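Local coordinates for protein ornithine aminotransferase (PDB 3LG0) that catalyses the pyridoxal phosphate-dependent transfer of the delta-amino group of ornithine to 2-oxoglutarate, giving glutamate semialdehyde and glutamate, at residues D66-I80 against N296-V309. Sequence-based numbering, arbitrary orientation.
Sequences DILNAMINQAKKLTI and NPLAAAICVEALKV
Met71 and Ile302 meet because Met71 holds CG anti to its own nitrogen (chi1 -176°); the two side chains then run side by side, with Met71 CG 3.8 Å from Ile302 CD1. The pair sits midway along an antiparallel helix pair of this class-III aminotransferase, a fold-type I pyridoxal phosphate enzyme; the axes are inclined at 155° and approach to 8.4 Å. Such closeness illustrates how small residues let helices draw together: Ala70 CB lies 3.3 Å from Glu305 CB, and Ala301 CB rests against Gln74 CB. Toward one end, Ile67 crosses Ile302 at about a right angle and lays CD1 against Ala306. Beyond it the carboxylates of Asp66 and Glu305, their planes 77° apart, could repel mildly. At the other end Leu298 pushes CD1 against the Met71 carbonyl oxygen and Ala75. The second subunit is close by: its Met71 packs on Met71 and Ala75, and its Gly267 O is hydrogen-bonded to Thr79 OG1. No hydrogen bond joins the two segments; polar groups bond within each segment or to neighbours such as Ser89, which meets Pro297 O. Asn296 N-caps helix 297-312, its OD1 accepting from Ala299 N from above the amide plane while ND2 is hydrogen-bonded to Tyr293 O. Gln74 brings NE2 to 3.6 Å from Pro297 CB. The same NE2 donates to a lone pair of Leu78 O in the carbonyl plane, at 2.8 Å.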
ATOM      1  N   ASP A  66     -11.060   1.292  20.826  1.00 27.93           N
ATOM      2  CA  ASP A  66     -11.463  -0.073  20.489  1.00 34.78           C
ATOM      3  C   ASP A  66     -10.610  -0.606  19.336  1.00 40.28           C
ATOM      4  O   ASP A  66     -10.098  -1.725  19.393  1.00 36.25           O
ATOM      5  CB  ASP A  66     -12.950  -0.146  20.124  1.00 32.98           C
ATOM      6  CG  ASP A  66     -13.854  -0.019  21.330  1.00 49.37           C
ATOM      7  OD1 ASP A  66     -13.331   0.141  22.453  1.00 56.34           O
ATOM      8  OD2 ASP A  66     -15.087  -0.069  21.158  1.00 54.55           O
ATOM      9  N   ILE A  67     -10.442   0.203  18.295  1.00 32.60           N
ATOM     10  CA  ILE A  67      -9.610  -0.201  17.169  1.00 30.59           C
ATOM     11  C   ILE A  67      -8.167  -0.446  17.633  1.00 34.41           C
ATOM     12  O   ILE A  67      -7.563  -1.477  17.312  1.00 29.10           O
ATOM     13  CB  ILE A  67      -9.675   0.824  16.038  1.00 32.06           C
ATOM     14  CG1 ILE A  67     -11.140   1.040  15.633  1.00 32.31           C
ATOM     15  CG2 ILE A  67      -8.872   0.357  14.845  1.00 30.81           C
ATOM     16  CD1 ILE A  67     -11.344   2.161  14.652  1.00 34.60           C
ATOM     17  N   LEU A  68      -7.621   0.483  18.416  1.00 28.63           N
ATOM     18  CA  LEU A  68      -6.283   0.291  18.954  1.00 31.09           C
ATOM     19  C   LEU A  68      -6.176  -1.030  19.707  1.00 37.17           C
ATOM     20  O   LEU A  68      -5.171  -1.735  19.631  1.00 34.41           O
ATOM     21  CB  LEU A  68      -5.899   1.441  19.880  1.00 29.37           C
ATOM     22  CG  LEU A  68      -4.529   1.268  20.554  1.00 43.15           C
ATOM     23  CD1 LEU A  68      -3.430   0.899  19.542  1.00 41.53           C
ATOM     24  CD2 LEU A  68      -4.137   2.501  21.346  1.00 39.43           C
ATOM     25  N   ASN A  69      -7.227  -1.354  20.449  1.00 38.21           N
ATOM     26  CA  ASN A  69      -7.253  -2.573  21.222  1.00 32.60           C
ATOM     27  C   ASN A  69      -7.200  -3.828  20.346  1.00 35.32           C
ATOM     28  O   ASN A  69      -6.431  -4.764  20.614  1.00 35.74           O
ATOM     29  CB  ASN A  69      -8.500  -2.589  22.093  1.00 41.66           C
ATOM     30  CG  ASN A  69      -8.342  -3.470  23.276  1.00 47.73           C
ATOM     31  OD1 ASN A  69      -7.486  -3.223  24.128  1.00 47.19           O
ATOM     32  ND2 ASN A  69      -9.143  -4.527  23.338  1.00 45.07           N
ATOM     33  N   ALA A  70      -8.012  -3.851  19.291  1.00 33.42           N
ATOM     34  CA  ALA A  70      -8.010  -4.980  18.373  1.00 29.69           C
ATOM     35  C   ALA A  70      -6.652  -5.084  17.712  1.00 32.18           C
ATOM     36  O   ALA A  70      -6.159  -6.186  17.443  1.00 29.07           O
ATOM     37  CB  ALA A  70      -9.111  -4.851  17.335  1.00 40.10           C
ATOM     38  N   MET A  71      -6.035  -3.930  17.487  1.00 27.05           N
ATOM     39  CA  MET A  71      -4.706  -3.895  16.901  1.00 31.02           C
ATOM     40  C   MET A  71      -3.628  -4.537  17.790  1.00 30.04           C
ATOM     41  O   MET A  71      -2.871  -5.401  17.342  1.00 28.26           O
ATOM     42  CB  MET A  71      -4.310  -2.461  16.552  1.00 28.77           C
ATOM     43  CG  MET A  71      -2.952  -2.352  15.840  1.00 33.34           C
ATOM     44  SD  MET A  71      -2.589  -0.675  15.282  1.00 48.61           S
ATOM     45  CE  MET A  71      -1.542  -0.093  16.588  1.00 33.98           C
ATOM     46  N   ILE A  72      -3.550  -4.099  19.042  1.00 34.01           N
ATOM     47  CA  ILE A  72      -2.560  -4.634  19.980  1.00 26.51           C
ATOM     48  C   ILE A  72      -2.729  -6.142  20.176  1.00 28.84           C
ATOM     49  O   ILE A  72      -1.758  -6.890  20.152  1.00 30.97           O
ATOM     50  CB  ILE A  72      -2.659  -3.927  21.331  1.00 41.70           C
ATOM     51  CG1 ILE A  72      -2.331  -2.439  21.174  1.00 36.66           C
ATOM     52  CG2 ILE A  72      -1.741  -4.586  22.347  1.00 34.67           C
ATOM     53  CD1 ILE A  72      -2.561  -1.640  22.448  1.00 39.86           C
ATOM     54  N   ASN A  73      -3.974  -6.580  20.329  1.00 28.72           N
ATOM     55  CA  ASN A  73      -4.286  -7.990  20.496  1.00 38.42           C
ATOM     56  C   ASN A  73      -3.805  -8.876  19.352  1.00 39.90           C
ATOM     57  O   ASN A  73      -3.242  -9.941  19.582  1.00 40.01           O
ATOM     58  CB  ASN A  73      -5.797  -8.177  20.720  1.00 35.90           C
ATOM     59  CG  ASN A  73      -6.221  -7.771  22.110  1.00 41.66           C
ATOM     60  OD1 ASN A  73      -5.377  -7.597  22.996  1.00 50.23           O
ATOM     61  ND2 ASN A  73      -7.521  -7.612  22.314  1.00 44.50           N
ATOM     62  N   GLN A  74      -4.035  -8.446  18.118  1.00 41.32           N
ATOM     63  CA  GLN A  74      -3.581  -9.223  16.973  1.00 30.63           C
ATOM     64  C   GLN A  74      -2.084  -9.068  16.799  1.00 30.43           C
ATOM     65  O   GLN A  74      -1.396 -10.027  16.477  1.00 27.78           O
ATOM     66  CB  GLN A  74      -4.322  -8.821  15.696  1.00 35.50           C
ATOM     67  CG  GLN A  74      -3.849  -9.570  14.476  1.00 34.79           C
ATOM     68  CD  GLN A  74      -4.044 -11.050  14.635  1.00 35.16           C
ATOM     69  OE1 GLN A  74      -5.073 -11.493  15.136  1.00 33.29           O
ATOM     70  NE2 GLN A  74      -3.062 -11.824  14.217  1.00 26.99           N
ATOM     71  N   ALA A  75      -1.570  -7.864  17.045  1.00 25.18           N
ATOM     72  CA  ALA A  75      -0.140  -7.625  16.861  1.00 25.10           C
ATOM     73  C   ALA A  75       0.762  -8.442  17.795  1.00 39.55           C
ATOM     74  O   ALA A  75       1.928  -8.725  17.455  1.00 34.41           O
ATOM     75  CB  ALA A  75       0.183  -6.140  16.976  1.00 30.34           C
ATOM     76  N   LYS A  76       0.239  -8.796  18.972  1.00 32.52           N
ATOM     77  CA  LYS A  76       0.970  -9.649  19.917  1.00 39.24           C
ATOM     78  C   LYS A  76       1.067 -11.064  19.377  1.00 34.27           C
ATOM     79  O   LYS A  76       2.063 -11.741  19.579  1.00 41.09           O
ATOM     80  CB  LYS A  76       0.282  -9.691  21.297  1.00 44.04           C
ATOM     81  CG  LYS A  76       0.422  -8.426  22.158  1.00 38.67           C
ATOM     82  CD  LYS A  76      -0.399  -8.552  23.442  1.00 51.95           C
ATOM     83  CE  LYS A  76      -1.743  -9.240  23.174  1.00 60.37           C
ATOM     84  NZ  LYS A  76      -2.611  -9.369  24.390  1.00 64.48           N
ATOM     85  N   LYS A  77       0.019 -11.507  18.695  1.00 35.35           N
ATOM     86  CA  LYS A  77      -0.032 -12.868  18.172  1.00 37.85           C
ATOM     87  C   LYS A  77       0.742 -13.065  16.856  1.00 39.44           C
ATOM     88  O   LYS A  77       1.600 -13.957  16.753  1.00 40.93           O
ATOM     89  CB  LYS A  77      -1.490 -13.300  18.009  1.00 32.26           C
ATOM     90  CG  LYS A  77      -2.219 -13.494  19.327  1.00 46.49           C
ATOM     91  CD  LYS A  77      -3.719 -13.209  19.223  1.00 45.21           C
ATOM     92  CE  LYS A  77      -4.454 -14.253  18.416  1.00 55.05           C
ATOM     93  NZ  LYS A  77      -5.927 -14.080  18.586  1.00 73.80           N
ATOM     94  N   LEU A  78       0.437 -12.239  15.854  1.00 38.02           N
ATOM     95  CA  LEU A  78       1.029 -12.381  14.519  1.00 33.79           C
ATOM     96  C   LEU A  78       0.647 -11.171  13.684  1.00 28.54           C
ATOM     97  O   LEU A  78      -0.533 -10.854  13.580  1.00 33.57           O
ATOM     98  CB  LEU A  78       0.495 -13.647  13.847  1.00 32.02           C
ATOM     99  CG  LEU A  78       1.038 -14.030  12.478  1.00 28.30           C
ATOM    100  CD1 LEU A  78       2.428 -14.521  12.616  1.00 27.49           C
ATOM    101  CD2 LEU A  78       0.160 -15.101  11.847  1.00 30.01           C
ATOM    102  N   THR A  79       1.628 -10.490  13.100  1.00 27.64           N
ATOM    103  CA  THR A  79       1.336  -9.323  12.270  1.00 29.03           C
ATOM    104  C   THR A  79       1.396  -9.648  10.793  1.00 29.58           C
ATOM    105  O   THR A  79       0.646  -9.090   9.990  1.00 27.99           O
ATOM    106  CB  THR A  79       2.322  -8.178  12.510  1.00 26.12           C
ATOM    107  OG1 THR A  79       3.579  -8.514  11.901  1.00 20.68           O
ATOM    108  CG2 THR A  79       2.505  -7.930  14.011  1.00 30.09           C
ATOM    109  N   ILE A  80       2.310 -10.528  10.418  1.00 28.66           N
ATOM    110  CA  ILE A  80       2.416 -10.901   9.019  1.00 27.90           C
ATOM    111  C   ILE A  80       3.050 -12.264   8.799  1.00 32.57           C
ATOM    112  O   ILE A  80       4.079 -12.601   9.369  1.00 33.70           O
ATOM    113  CB  ILE A  80       3.189  -9.853   8.183  1.00 26.37           C
ATOM    114  CG1 ILE A  80       3.019 -10.116   6.691  1.00 28.70           C
ATOM    115  CG2 ILE A  80       4.675  -9.874   8.503  1.00 25.91           C
ATOM    116  CD1 ILE A  80       3.676  -9.040   5.842  1.00 33.32           C
ATOM    117  N   ASN A 296      -2.930  -9.447   5.250  1.00 25.04           N
ATOM    118  CA  ASN A 296      -2.174  -9.848   6.430  1.00 23.02           C
ATOM    119  C   ASN A 296      -3.090  -9.913   7.676  1.00 24.26           C
ATOM    120  O   ASN A 296      -4.100  -9.216   7.762  1.00 24.90           O
ATOM    121  CB  ASN A 296      -0.974  -8.917   6.653  1.00 20.57           C
ATOM    122  CG  ASN A 296      -1.383  -7.555   7.183  1.00 28.18           C
ATOM    123  OD1 ASN A 296      -1.748  -7.403   8.366  1.00 26.97           O
ATOM    124  ND2 ASN A 296      -1.334  -6.556   6.313  1.00 21.80           N
ATOM    125  N   PRO A 297      -2.736 -10.760   8.640  1.00 23.74           N
ATOM    126  CA  PRO A 297      -3.526 -10.995   9.858  1.00 29.20           C
ATOM    127  C   PRO A 297      -3.811  -9.728  10.671  1.00 23.70           C
ATOM    128  O   PRO A 297      -4.885  -9.621  11.238  1.00 28.73           O
ATOM    129  CB  PRO A 297      -2.662 -11.946  10.678  1.00 20.63           C
ATOM    130  CG  PRO A 297      -1.571 -12.398   9.801  1.00 28.28           C
ATOM    131  CD  PRO A 297      -1.492 -11.544   8.603  1.00 26.16           C
ATOM    132  N   LEU A 298      -2.859  -8.805  10.747  1.00 24.76           N
ATOM    133  CA  LEU A 298      -3.054  -7.587  11.517  1.00 23.80           C
ATOM    134  C   LEU A 298      -4.129  -6.689  10.897  1.00 32.01           C
ATOM    135  O   LEU A 298      -5.041  -6.219  11.591  1.00 33.64           O
ATOM    136  CB  LEU A 298      -1.735  -6.848  11.689  1.00 24.58           C
ATOM    137  CG  LEU A 298      -1.744  -5.591  12.559  1.00 24.03           C
ATOM    138  CD1 LEU A 298      -2.363  -5.852  13.938  1.00 23.84           C
ATOM    139  CD2 LEU A 298      -0.316  -5.089  12.695  1.00 20.33           C
ATOM    140  N   ALA A 299      -4.042  -6.474   9.590  1.00 26.91           N
ATOM    141  CA  ALA A 299      -5.076  -5.725   8.884  1.00 26.98           C
ATOM    142  C   ALA A 299      -6.453  -6.382   9.040  1.00 24.84           C
ATOM    143  O   ALA A 299      -7.470  -5.706   9.205  1.00 28.07           O
ATOM    144  CB  ALA A 299      -4.720  -5.585   7.407  1.00 20.81           C
ATOM    145  N   ALA A 300      -6.489  -7.702   8.961  1.00 24.94           N
ATOM    146  CA  ALA A 300      -7.751  -8.430   9.018  1.00 21.79           C
ATOM    147  C   ALA A 300      -8.463  -8.179  10.349  1.00 25.16           C
ATOM    148  O   ALA A 300      -9.663  -7.926  10.374  1.00 32.48           O
ATOM    149  CB  ALA A 300      -7.501  -9.929   8.799  1.00 21.72           C
ATOM    150  N   ALA A 301      -7.716  -8.225  11.450  1.00 25.80           N
ATOM    151  CA  ALA A 301      -8.290  -7.982  12.778  1.00 29.43           C
ATOM    152  C   ALA A 301      -8.724  -6.539  12.961  1.00 28.94           C
ATOM    153  O   ALA A 301      -9.788  -6.281  13.531  1.00 38.26           O
ATOM    154  CB  ALA A 301      -7.306  -8.380  13.885  1.00 25.29           C
ATOM    155  N   ILE A 302      -7.897  -5.603  12.489  1.00 28.75           N
ATOM    156  CA  ILE A 302      -8.197  -4.172  12.589  1.00 23.09           C
ATOM    157  C   ILE A 302      -9.463  -3.845  11.813  1.00 31.63           C
ATOM    158  O   ILE A 302     -10.327  -3.112  12.290  1.00 30.40           O
ATOM    159  CB  ILE A 302      -7.041  -3.301  12.052  1.00 26.89           C
ATOM    160  CG1 ILE A 302      -5.863  -3.351  13.013  1.00 27.02           C
ATOM    161  CG2 ILE A 302      -7.503  -1.857  11.833  1.00 21.52           C
ATOM    162  CD1 ILE A 302      -4.562  -2.937  12.394  1.00 20.46           C
ATOM    163  N   CYS A 303      -9.567  -4.406  10.611  1.00 29.63           N
ATOM    164  CA  CYS A 303     -10.714  -4.147   9.752  1.00 31.72           C
ATOM    165  C   CYS A 303     -12.057  -4.555  10.390  1.00 34.04           C
ATOM    166  O   CYS A 303     -13.000  -3.773  10.400  1.00 30.24           O
ATOM    167  CB  CYS A 303     -10.551  -4.817   8.376  1.00 21.26           C
ATOM    168  SG  CYS A 303     -12.033  -4.618   7.388  1.00 34.31           S
ATOM    169  N   VAL A 304     -12.150  -5.777  10.909  1.00 34.65           N
ATOM    170  CA  VAL A 304     -13.375  -6.206  11.577  1.00 30.45           C
ATOM    171  C   VAL A 304     -13.748  -5.266  12.728  1.00 28.17           C
ATOM    172  O   VAL A 304     -14.885  -4.835  12.840  1.00 29.52           O
ATOM    173  CB  VAL A 304     -13.277  -7.656  12.103  1.00 42.77           C
ATOM    174  CG1 VAL A 304     -14.552  -8.027  12.890  1.00 32.01           C
ATOM    175  CG2 VAL A 304     -13.067  -8.630  10.942  1.00 25.33           C
ATOM    176  N   GLU A 305     -12.783  -4.934  13.574  1.00 26.02           N
ATOM    177  CA  GLU A 305     -13.073  -4.077  14.708  1.00 28.66           C
ATOM    178  C   GLU A 305     -13.478  -2.667  14.281  1.00 42.05           C
ATOM    179  O   GLU A 305     -14.357  -2.061  14.888  1.00 42.94           O
ATOM    180  CB  GLU A 305     -11.906  -4.017  15.693  1.00 30.40           C
ATOM    181  CG  GLU A 305     -12.219  -3.175  16.922  1.00 36.99           C
ATOM    182  CD  GLU A 305     -13.403  -3.727  17.716  1.00 43.96           C
ATOM    183  OE1 GLU A 305     -13.607  -4.956  17.682  1.00 44.63           O
ATOM    184  OE2 GLU A 305     -14.129  -2.942  18.362  1.00 54.22           O
ATOM    185  N   ALA A 306     -12.846  -2.148  13.236  1.00 37.25           N
ATOM    186  CA  ALA A 306     -13.162  -0.808  12.764  1.00 30.20           C
ATOM    187  C   ALA A 306     -14.606  -0.705  12.289  1.00 32.90           C
ATOM    188  O   ALA A 306     -15.257   0.313  12.495  1.00 30.66           O
ATOM    189  CB  ALA A 306     -12.184  -0.386  11.656  1.00 28.09           C
ATOM    190  N   LEU A 307     -15.109  -1.753  11.644  1.00 29.89           N
ATOM    191  CA  LEU A 307     -16.480  -1.735  11.150  1.00 33.38           C
ATOM    192  C   LEU A 307     -17.456  -1.987  12.307  1.00 41.81           C
ATOM    193  O   LEU A 307     -18.548  -1.416  12.350  1.00 36.14           O
ATOM    194  CB  LEU A 307     -16.680  -2.745  10.005  1.00 31.79           C
ATOM    195  CG  LEU A 307     -16.035  -2.417   8.647  1.00 37.57           C
ATOM    196  CD1 LEU A 307     -16.775  -3.085   7.506  1.00 43.58           C
ATOM    197  CD2 LEU A 307     -16.021  -0.922   8.422  1.00 41.29           C
ATOM    198  N   LYS A 308     -17.062  -2.841  13.248  1.00 34.26           N
ATOM    199  CA  LYS A 308     -17.858  -3.036  14.447  1.00 43.84           C
ATOM    200  C   LYS A 308     -18.062  -1.715  15.189  1.00 44.13           C
ATOM    201  O   LYS A 308     -19.164  -1.410  15.631  1.00 37.59           O
ATOM    202  CB  LYS A 308     -17.212  -4.059  15.387  1.00 40.84           C
ATOM    203  CG  LYS A 308     -17.512  -5.516  15.053  1.00 30.98           C
ATOM    204  CD  LYS A 308     -16.870  -6.411  16.086  1.00 38.77           C
ATOM    205  CE  LYS A 308     -16.638  -7.835  15.573  1.00 53.86           C
ATOM    206  NZ  LYS A 308     -17.883  -8.510  15.100  1.00 48.76           N
ATOM    207  N   VAL A 309     -16.992  -0.941  15.337  1.00 39.60           N
ATOM    208  CA  VAL A 309     -17.090   0.364  15.979  1.00 37.13           C
ATOM    209  C   VAL A 309     -18.040   1.286  15.209  1.00 43.55           C
ATOM    210  O   VAL A 309     -18.899   1.939  15.790  1.00 45.67           O
ATOM    211  CB  VAL A 309     -15.697   1.017  16.140  1.00 37.52           C
ATOM    212  CG1 VAL A 309     -15.811   2.508  16.365  1.00 36.61           C
ATOM    213  CG2 VAL A 309     -14.943   0.359  17.279  1.00 37.46           C
TER